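Local atomic coordinates of glutathione S-transferase omega-like 2 (PDB entry 5LKB), a protein that uses glutathione to reduce dehydroascorbate and, as a one-cysteine thiol transferase, beta-hydroxyethyl disulfide, and reacts with glutathionyl-(hydro)quinones. Residues 30-43 with 158-170. Residues are numbered along the deposited sequence; the frame is centred on the assembly and turned at random.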
ATOM      1  N   ILE A  30      12.866 -36.661 -29.584  1.00 22.44           N
ATOM      2  CA  ILE A  30      12.092 -37.145 -28.455  1.00 22.14           C
ATOM      3  C   ILE A  30      10.741 -36.431 -28.361  1.00 24.75           C
ATOM      4  O   ILE A  30       9.705 -37.077 -28.204  1.00 25.51           O
ATOM      5  CB  ILE A  30      12.883 -37.030 -27.117  1.00 26.25           C
ATOM      6  CG1 ILE A  30      14.138 -37.926 -27.136  1.00 33.59           C
ATOM      7  CG2 ILE A  30      11.980 -37.433 -25.920  1.00 25.48           C
ATOM      8  CD1 ILE A  30      13.836 -39.431 -27.368  1.00 34.05           C
ATOM      9  N   TYR A  31      10.727 -35.099 -28.510  1.00 21.61           N
ATOM     10  CA  TYR A  31       9.534 -34.309 -28.179  1.00 20.29           C
ATOM     11  C   TYR A  31       8.998 -33.737 -29.480  1.00 19.00           C
ATOM     12  O   TYR A  31       9.403 -32.650 -29.934  1.00 19.59           O
ATOM     13  CB  TYR A  31       9.855 -33.128 -27.225  1.00 19.58           C
ATOM     14  CG  TYR A  31      10.329 -33.482 -25.875  1.00 18.28           C
ATOM     15  CD1 TYR A  31       9.638 -34.370 -25.096  1.00 20.21           C
ATOM     16  CD2 TYR A  31      11.474 -32.886 -25.340  1.00 19.29           C
ATOM     17  CE1 TYR A  31      10.024 -34.654 -23.784  1.00 22.53           C
ATOM     18  CE2 TYR A  31      11.910 -33.184 -24.033  1.00 18.15           C
ATOM     19  CZ  TYR A  31      11.180 -34.077 -23.247  1.00 17.40           C
ATOM     20  OH  TYR A  31      11.552 -34.376 -21.965  1.00 23.97           O
ATOM     21  N   LYS A  32       8.122 -34.582 -30.205  1.00 23.51           N
ATOM     22  CA  LYS A  32       7.585 -34.086 -31.436  1.00 20.09           C
ATOM     23  C   LYS A  32       6.179 -33.518 -31.229  1.00 19.89           C
ATOM     24  O   LYS A  32       5.482 -33.870 -30.276  1.00 21.86           O
ATOM     25  CB  LYS A  32       7.516 -35.239 -32.464  1.00 24.35           C
ATOM     26  CG  LYS A  32       8.939 -35.793 -32.838  1.00 26.08           C
ATOM     27  CD  LYS A  32       8.947 -36.740 -34.134  1.00 25.19           C
ATOM     28  CE  LYS A  32      10.403 -37.034 -34.598  1.00 22.61           C
ATOM     29  NZ  LYS A  32      10.981 -37.811 -33.563  1.00 33.08           N
ATOM     30  N   PRO A  33       5.723 -32.610 -32.054  1.00 21.48           N
ATOM     31  CA  PRO A  33       4.408 -32.029 -31.795  1.00 22.27           C
ATOM     32  C   PRO A  33       3.294 -33.031 -32.073  1.00 22.74           C
ATOM     33  O   PRO A  33       3.360 -33.881 -32.984  1.00 23.66           O
ATOM     34  CB  PRO A  33       4.365 -30.808 -32.714  1.00 25.88           C
ATOM     35  CG  PRO A  33       5.430 -31.059 -33.717  1.00 23.23           C
ATOM     36  CD  PRO A  33       6.431 -31.919 -33.134  1.00 23.77           C
ATOM     37  N   ALA A  34       2.246 -32.937 -31.266  1.00 24.29           N
ATOM     38  CA  ALA A  34       1.018 -33.698 -31.437  1.00 20.73           C
ATOM     39  C   ALA A  34      -0.083 -33.066 -30.593  1.00 25.88           C
ATOM     40  O   ALA A  34       0.190 -32.378 -29.585  1.00 21.93           O
ATOM     41  CB  ALA A  34       1.212 -35.115 -30.929  1.00 26.97           C
ATOM     42  N   LYS A  35      -1.327 -33.347 -30.954  1.00 25.40           N
ATOM     43  CA  LYS A  35      -2.452 -33.075 -30.068  1.00 25.48           C
ATOM     44  C   LYS A  35      -2.492 -34.128 -28.984  1.00 25.06           C
ATOM     45  O   LYS A  35      -1.994 -35.238 -29.163  1.00 28.22           O
ATOM     46  CB  LYS A  35      -3.799 -33.106 -30.806  1.00 26.31           C
ATOM     47  CG  LYS A  35      -4.069 -31.909 -31.643  1.00 35.69           C
ATOM     48  N   GLY A  36      -3.039 -33.758 -27.822  1.00 23.32           N
ATOM     49  CA  GLY A  36      -3.233 -34.722 -26.775  1.00 23.32           C
ATOM     50  C   GLY A  36      -2.008 -35.238 -26.065  1.00 26.22           C
ATOM     51  O   GLY A  36      -2.109 -36.219 -25.320  1.00 31.78           O
ATOM     52  N   ARG A  37      -0.843 -34.646 -26.278  1.00 24.38           N
ATOM     53  CA  ARG A  37       0.394 -35.194 -25.737  1.00 22.49           C
ATOM     54  C   ARG A  37       0.983 -34.330 -24.620  1.00 20.39           C
ATOM     55  O   ARG A  37       1.597 -34.851 -23.678  1.00 20.73           O
ATOM     56  CB  ARG A  37       1.457 -35.367 -26.853  1.00 22.98           C
ATOM     57  CG  ARG A  37       2.805 -35.851 -26.326  1.00 20.66           C
ATOM     58  CD  ARG A  37       3.761 -36.237 -27.450  1.00 21.62           C
ATOM     59  NE  ARG A  37       5.017 -36.546 -26.813  1.00 20.59           N
ATOM     60  CZ  ARG A  37       6.122 -36.947 -27.454  1.00 24.23           C
ATOM     61  NH1 ARG A  37       6.123 -37.027 -28.781  1.00 25.52           N
ATOM     62  NH2 ARG A  37       7.236 -37.208 -26.765  1.00 21.60           N
ATOM     63  N   TYR A  38       0.902 -33.001 -24.765  1.00 21.15           N
ATOM     64  CA  TYR A  38       1.513 -32.081 -23.801  1.00 20.48           C
ATOM     65  C   TYR A  38       0.461 -31.408 -22.930  1.00 23.16           C
ATOM     66  O   TYR A  38      -0.693 -31.228 -23.326  1.00 21.47           O
ATOM     67  CB  TYR A  38       2.372 -31.059 -24.551  1.00 18.03           C
ATOM     68  CG  TYR A  38       3.457 -31.725 -25.409  1.00 16.37           C
ATOM     69  CD1 TYR A  38       4.650 -32.155 -24.864  1.00 16.67           C
ATOM     70  CD2 TYR A  38       3.254 -31.897 -26.746  1.00 20.52           C
ATOM     71  CE1 TYR A  38       5.620 -32.796 -25.633  1.00 18.80           C
ATOM     72  CE2 TYR A  38       4.195 -32.550 -27.522  1.00 18.97           C
ATOM     73  CZ  TYR A  38       5.392 -32.956 -26.962  1.00 23.21           C
ATOM     74  OH  TYR A  38       6.410 -33.612 -27.701  1.00 18.97           O
ATOM     75  N   TRP A  39       0.916 -30.979 -21.753  1.00 21.13           N
ATOM     76  CA  TRP A  39       0.054 -30.404 -20.741  1.00 18.70           C
ATOM     77  C   TRP A  39       0.781 -29.208 -20.136  1.00 17.65           C
ATOM     78  O   TRP A  39       2.006 -29.159 -20.077  1.00 17.81           O
ATOM     79  CB  TRP A  39      -0.231 -31.396 -19.606  1.00 20.51           C
ATOM     80  CG  TRP A  39      -1.622 -31.232 -19.044  1.00 22.27           C
ATOM     81  CD1 TRP A  39      -1.977 -30.656 -17.874  1.00 21.43           C
ATOM     82  CD2 TRP A  39      -2.817 -31.673 -19.660  1.00 20.67           C
ATOM     83  NE1 TRP A  39      -3.350 -30.697 -17.725  1.00 20.46           N
ATOM     84  CE2 TRP A  39      -3.877 -31.342 -18.819  1.00 23.41           C
ATOM     85  CE3 TRP A  39      -3.091 -32.338 -20.842  1.00 20.28           C
ATOM     86  CZ2 TRP A  39      -5.188 -31.668 -19.129  1.00 22.47           C
ATOM     87  CZ3 TRP A  39      -4.354 -32.633 -21.152  1.00 23.26           C
ATOM     88  CH2 TRP A  39      -5.415 -32.295 -20.300  1.00 27.03           C
ATOM     89  N   LEU A  40       0.004 -28.226 -19.730  1.00 19.66           N
ATOM     90  CA  LEU A  40       0.520 -26.991 -19.166  1.00 18.57           C
ATOM     91  C   LEU A  40      -0.046 -26.885 -17.760  1.00 16.42           C
ATOM     92  O   LEU A  40      -1.260 -26.679 -17.590  1.00 17.15           O
ATOM     93  CB  LEU A  40       0.123 -25.805 -20.062  1.00 18.35           C
ATOM     94  CG  LEU A  40       0.668 -24.456 -19.580  1.00 18.45           C
ATOM     95  CD1 LEU A  40       2.249 -24.503 -19.678  1.00 18.72           C
ATOM     96  CD2 LEU A  40       0.123 -23.353 -20.418  1.00 17.72           C
ATOM     97  N   TYR A  41       0.823 -26.991 -16.737  1.00 16.60           N
ATOM     98  CA  TYR A  41       0.433 -26.853 -15.335  1.00 16.99           C
ATOM     99  C   TYR A  41       0.845 -25.459 -14.862  1.00 19.63           C
ATOM    100  O   TYR A  41       1.996 -25.068 -15.024  1.00 17.77           O
ATOM    101  CB  TYR A  41       1.151 -27.880 -14.453  1.00 19.01           C
ATOM    102  CG  TYR A  41       0.756 -29.343 -14.725  1.00 18.45           C
ATOM    103  CD1 TYR A  41      -0.375 -29.887 -14.116  1.00 20.27           C
ATOM    104  CD2 TYR A  41       1.490 -30.150 -15.585  1.00 18.87           C
ATOM    105  CE1 TYR A  41      -0.757 -31.196 -14.355  1.00 24.33           C
ATOM    106  CE2 TYR A  41       1.118 -31.453 -15.808  1.00 24.33           C
ATOM    107  CZ  TYR A  41       0.032 -31.984 -15.164  1.00 24.67           C
ATOM    108  OH  TYR A  41      -0.328 -33.302 -15.418  1.00 25.28           O
ATOM    109  N   VAL A  42      -0.111 -24.711 -14.289  1.00 16.22           N
ATOM    110  CA  VAL A  42       0.103 -23.311 -13.951  1.00 18.21           C
ATOM    111  C   VAL A  42      -0.476 -23.023 -12.585  1.00 17.23           C
ATOM    112  O   VAL A  42      -1.248 -23.804 -12.025  1.00 16.58           O
ATOM    113  CB  VAL A  42      -0.574 -22.356 -14.952  1.00 16.56           C
ATOM    114  CG1 VAL A  42      -0.114 -22.623 -16.371  1.00 18.39           C
ATOM    115  CG2 VAL A  42      -2.074 -22.511 -14.907  1.00 19.11           C
ATOM    116  N   SER A  43      -0.079 -21.863 -12.048  1.00 15.63           N
ATOM    117  CA  SER A  43      -0.901 -21.114 -11.097  1.00 15.07           C
ATOM    118  C   SER A  43      -1.420 -19.875 -11.785  1.00 14.40           C
ATOM    119  O   SER A  43      -0.691 -19.211 -12.495  1.00 16.63           O
ATOM    120  CB  SER A  43      -0.129 -20.694  -9.850  1.00 14.69           C
ATOM    121  OG  SER A  43      -0.891 -19.790  -9.040  1.00 17.31           O
ATOM    122  N   VAL A 158       6.128 -23.156 -10.987  1.00 18.90           N
ATOM    123  CA  VAL A 158       5.239 -23.086 -12.164  1.00 16.45           C
ATOM    124  C   VAL A 158       5.767 -22.016 -13.105  1.00 16.27           C
ATOM    125  O   VAL A 158       6.449 -21.108 -12.672  1.00 16.49           O
ATOM    126  CB  VAL A 158       3.750 -22.828 -11.800  1.00 16.98           C
ATOM    127  CG1 VAL A 158       3.201 -24.006 -11.041  1.00 23.06           C
ATOM    128  CG2 VAL A 158       3.619 -21.544 -10.944  1.00 18.89           C
ATOM    129  N   PRO A 159       5.452 -22.091 -14.389  1.00 15.03           N
ATOM    130  CA  PRO A 159       4.686 -23.086 -15.146  1.00 17.12           C
ATOM    131  C   PRO A 159       5.517 -24.343 -15.460  1.00 16.54           C
ATOM    132  O   PRO A 159       6.762 -24.281 -15.508  1.00 16.90           O
ATOM    133  CB  PRO A 159       4.399 -22.351 -16.451  1.00 17.64           C
ATOM    134  CG  PRO A 159       5.535 -21.534 -16.645  1.00 16.73           C
ATOM    135  CD  PRO A 159       5.943 -21.051 -15.303  1.00 14.47           C
ATOM    136  N   VAL A 160       4.817 -25.434 -15.748  1.00 18.06           N
ATOM    137  CA  VAL A 160       5.446 -26.668 -16.204  1.00 15.35           C
ATOM    138  C   VAL A 160       4.796 -27.083 -17.510  1.00 16.51           C
ATOM    139  O   VAL A 160       3.571 -27.241 -17.578  1.00 15.84           O
ATOM    140  CB  VAL A 160       5.314 -27.761 -15.145  1.00 15.80           C
ATOM    141  CG1 VAL A 160       5.766 -29.113 -15.721  1.00 16.94           C
ATOM    142  CG2 VAL A 160       6.142 -27.431 -13.896  1.00 22.38           C
ATOM    143  N   LEU A 161       5.622 -27.280 -18.549  1.00 19.64           N
ATOM    144  CA  LEU A 161       5.178 -27.862 -19.821  1.00 15.01           C
ATOM    145  C   LEU A 161       5.610 -29.341 -19.831  1.00 19.95           C
ATOM    146  O   LEU A 161       6.803 -29.646 -19.731  1.00 19.70           O
ATOM    147  CB  LEU A 161       5.746 -27.092 -21.001  1.00 15.90           C
ATOM    148  CG  LEU A 161       5.403 -27.653 -22.376  1.00 16.21           C
ATOM    149  CD1 LEU A 161       3.896 -27.544 -22.636  1.00 20.80           C
ATOM    150  CD2 LEU A 161       6.195 -26.934 -23.439  1.00 18.52           C
ATOM    151  N   TRP A 162       4.624 -30.224 -19.786  1.00 19.26           N
ATOM    152  CA  TRP A 162       4.747 -31.653 -19.442  1.00 18.69           C
ATOM    153  C   TRP A 162       4.462 -32.502 -20.669  1.00 21.69           C
ATOM    154  O   TRP A 162       3.540 -32.215 -21.434  1.00 20.11           O
ATOM    155  CB  TRP A 162       3.679 -32.009 -18.426  1.00 19.85           C
ATOM    156  CG  TRP A 162       3.667 -33.479 -17.931  1.00 23.42           C
ATOM    157  CD1 TRP A 162       2.760 -34.458 -18.276  1.00 22.90           C
ATOM    158  CD2 TRP A 162       4.559 -34.080 -16.986  1.00 22.38           C
ATOM    159  NE1 TRP A 162       3.024 -35.590 -17.565  1.00 21.33           N
ATOM    160  CE2 TRP A 162       4.145 -35.428 -16.815  1.00 21.99           C
ATOM    161  CE3 TRP A 162       5.669 -33.638 -16.292  1.00 24.56           C
ATOM    162  CZ2 TRP A 162       4.785 -36.302 -15.914  1.00 23.69           C
ATOM    163  CZ3 TRP A 162       6.322 -34.527 -15.412  1.00 22.88           C
ATOM    164  CH2 TRP A 162       5.890 -35.851 -15.274  1.00 25.93           C
ATOM    165  N   ASP A 163       5.258 -33.589 -20.825  1.00 20.92           N
ATOM    166  CA  ASP A 163       5.047 -34.570 -21.885  1.00 19.97           C
ATOM    167  C   ASP A 163       4.421 -35.814 -21.297  1.00 22.66           C
ATOM    168  O   ASP A 163       5.049 -36.496 -20.480  1.00 22.29           O
ATOM    169  CB  ASP A 163       6.375 -34.950 -22.554  1.00 19.54           C
ATOM    170  CG  ASP A 163       6.178 -36.037 -23.587  1.00 23.56           C
ATOM    171  OD1 ASP A 163       5.077 -36.061 -24.152  1.00 23.03           O
ATOM    172  OD2 ASP A 163       7.151 -36.795 -23.823  1.00 22.83           O
ATOM    173  N   LEU A 164       3.193 -36.111 -21.725  1.00 23.98           N
ATOM    174  CA  LEU A 164       2.492 -37.310 -21.261  1.00 26.17           C
ATOM    175  C   LEU A 164       3.120 -38.605 -21.767  1.00 26.14           C
ATOM    176  O   LEU A 164       2.977 -39.635 -21.108  1.00 26.83           O
ATOM    177  CB  LEU A 164       1.033 -37.254 -21.702  1.00 25.20           C
ATOM    178  CG  LEU A 164       0.170 -36.168 -21.012  1.00 25.10           C
ATOM    179  CD1 LEU A 164      -1.142 -36.037 -21.823  1.00 26.05           C
ATOM    180  CD2 LEU A 164      -0.089 -36.478 -19.533  1.00 27.00           C
ATOM    181  N   GLU A 165       3.861 -38.562 -22.862  1.00 26.16           N
ATOM    182  CA  GLU A 165       4.419 -39.810 -23.394  1.00 27.47           C
ATOM    183  C   GLU A 165       5.647 -40.265 -22.611  1.00 30.90           C
ATOM    184  O   GLU A 165       5.768 -41.440 -22.237  1.00 32.97           O
ATOM    185  CB  GLU A 165       4.741 -39.602 -24.862  1.00 27.53           C
ATOM    186  CG  GLU A 165       3.489 -39.666 -25.751  1.00 32.19           C
ATOM    187  CD  GLU A 165       3.803 -39.807 -27.238  1.00 35.16           C
ATOM    188  OE1 GLU A 165       4.988 -40.080 -27.619  1.00 32.84           O
ATOM    189  OE2 GLU A 165       2.850 -39.623 -28.027  1.00 35.56           O
ATOM    190  N   THR A 166       6.599 -39.374 -22.389  1.00 27.34           N
ATOM    191  CA  THR A 166       7.798 -39.734 -21.661  1.00 26.52           C
ATOM    192  C   THR A 166       7.666 -39.450 -20.158  1.00 29.14           C
ATOM    193  O   THR A 166       8.540 -39.851 -19.372  1.00 26.04           O
ATOM    194  CB  THR A 166       9.006 -39.001 -22.278  1.00 32.08           C
ATOM    195  OG1 THR A 166       8.833 -37.582 -22.111  1.00 24.94           O
ATOM    196  CG2 THR A 166       9.187 -39.289 -23.781  1.00 29.59           C
ATOM    197  N   GLN A 167       6.589 -38.745 -19.740  1.00 23.67           N
ATOM    198  CA  GLN A 167       6.366 -38.367 -18.335  1.00 25.93           C
ATOM    199  C   GLN A 167       7.536 -37.558 -17.807  1.00 22.85           C
ATOM    200  O   GLN A 167       8.154 -37.913 -16.812  1.00 23.86           O
ATOM    201  CB  GLN A 167       6.033 -39.562 -17.448  1.00 27.86           C
ATOM    202  CG  GLN A 167       4.836 -40.300 -17.989  1.00 33.46           C
ATOM    203  CD  GLN A 167       4.181 -41.208 -16.982  1.00 44.62           C
ATOM    204  OE1 GLN A 167       4.449 -41.133 -15.776  1.00 42.73           O
ATOM    205  NE2 GLN A 167       3.283 -42.065 -17.467  1.00 41.97           N
ATOM    206  N   THR A 168       7.875 -36.506 -18.548  1.00 22.70           N
ATOM    207  CA  THR A 168       8.973 -35.636 -18.170  1.00 23.03           C
ATOM    208  C   THR A 168       8.502 -34.202 -18.300  1.00 21.27           C
ATOM    209  O   THR A 168       7.568 -33.895 -19.044  1.00 20.69           O
ATOM    210  CB  THR A 168      10.218 -35.854 -19.083  1.00 24.92           C
ATOM    211  OG1 THR A 168       9.857 -35.702 -20.462  1.00 21.94           O
ATOM    212  CG2 THR A 168      10.874 -37.227 -18.825  1.00 27.43           C
ATOM    213  N   ILE A 169       9.255 -33.321 -17.662  1.00 22.44           N
ATOM    214  CA  ILE A 169       9.096 -31.900 -17.889  1.00 20.70           C
ATOM    215  C   ILE A 169       9.910 -31.512 -19.110  1.00 21.48           C
ATOM    216  O   ILE A 169      11.143 -31.653 -19.111  1.00 22.01           O
ATOM    217  CB  ILE A 169       9.563 -31.136 -16.652  1.00 21.56           C
ATOM    218  CG1 ILE A 169       8.742 -31.571 -15.458  1.00 20.88           C
ATOM    219  CG2 ILE A 169       9.514 -29.635 -16.896  1.00 22.86           C
ATOM    220  CD1 ILE A 169       9.075 -30.794 -14.214  1.00 21.47           C
ATOM    221  N   VAL A 170       9.225 -31.025 -20.143  1.00 20.65           N
ATOM    222  CA  VAL A 170       9.896 -30.534 -21.346  1.00 18.49           C
ATOM    223  C   VAL A 170      10.634 -29.257 -21.023  1.00 21.06           C
ATOM    224  O   VAL A 170      11.831 -29.100 -21.286  1.00 18.88           O
ATOM    225  CB  VAL A 170       8.896 -30.334 -22.509  1.00 19.08           C
ATOM    226  CG1 VAL A 170       9.584 -29.680 -23.741  1.00 21.46           C
ATOM    227  CG2 VAL A 170       8.193 -31.679 -22.869  1.00 20.07           C
TER
HETATM  228  O   HOH W   1      13.086 -33.149 -19.839  1.00 30.06           O
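In the thioredoxin-fold domain of this glutathione transferase, strand 38-42 pairs antiparallel with strand 160-163, the first arm of the β-hairpin that continues into 168-171. Register is set by two hydrogen-bonded pairs, W39 with W162 and Y41 with V160, each joined by both N-H···O bonds; a further bond from L164 N to R37 O extends the ladder. At the other end, a cis peptide bond precedes P159, as in the thioredoxin fold generally, and probably helps present V158, a glutathione-binding residue whose side chain lies near nucleophile C46. On the face carrying Y41 and W162, the tyrosine edge points at the indole face in an offset edge-to-face pair, planes 81° apart, while Y41 OH bonds to E133 and W162 NE1 to Y136.

Charge is concentrated at the hairpin turn. With CG anti to the backbone N (chi1 176°) and an extended chain, R37 grips D163 side-on: NE lies 2.7 Å from D163 OD1 and NH2 3.0 Å from D163 OD2, both oxygens close to the guanidinium plane. The carboxylate of E165 stacks on one guanidinium face, planes 5° apart, with E165 OE1 3.3 Å from R37 CZ; Y38 OH occupies the opposite face. Beside it, Y31 OH bonds T168 OG1 at 2.6 Å, and V170 CG2 sits 3.7 Å from the Y31 ring centroid in a CH-pi contact. D163 also accepts from E165 N in an Asx turn, and its OD2 takes both T166 N and T166 OG1. Five donors thus converge on the D163 carboxylate, an arrangement that should favour its ionised form and that ties the hairpin turn to the segment entering strand 38-42.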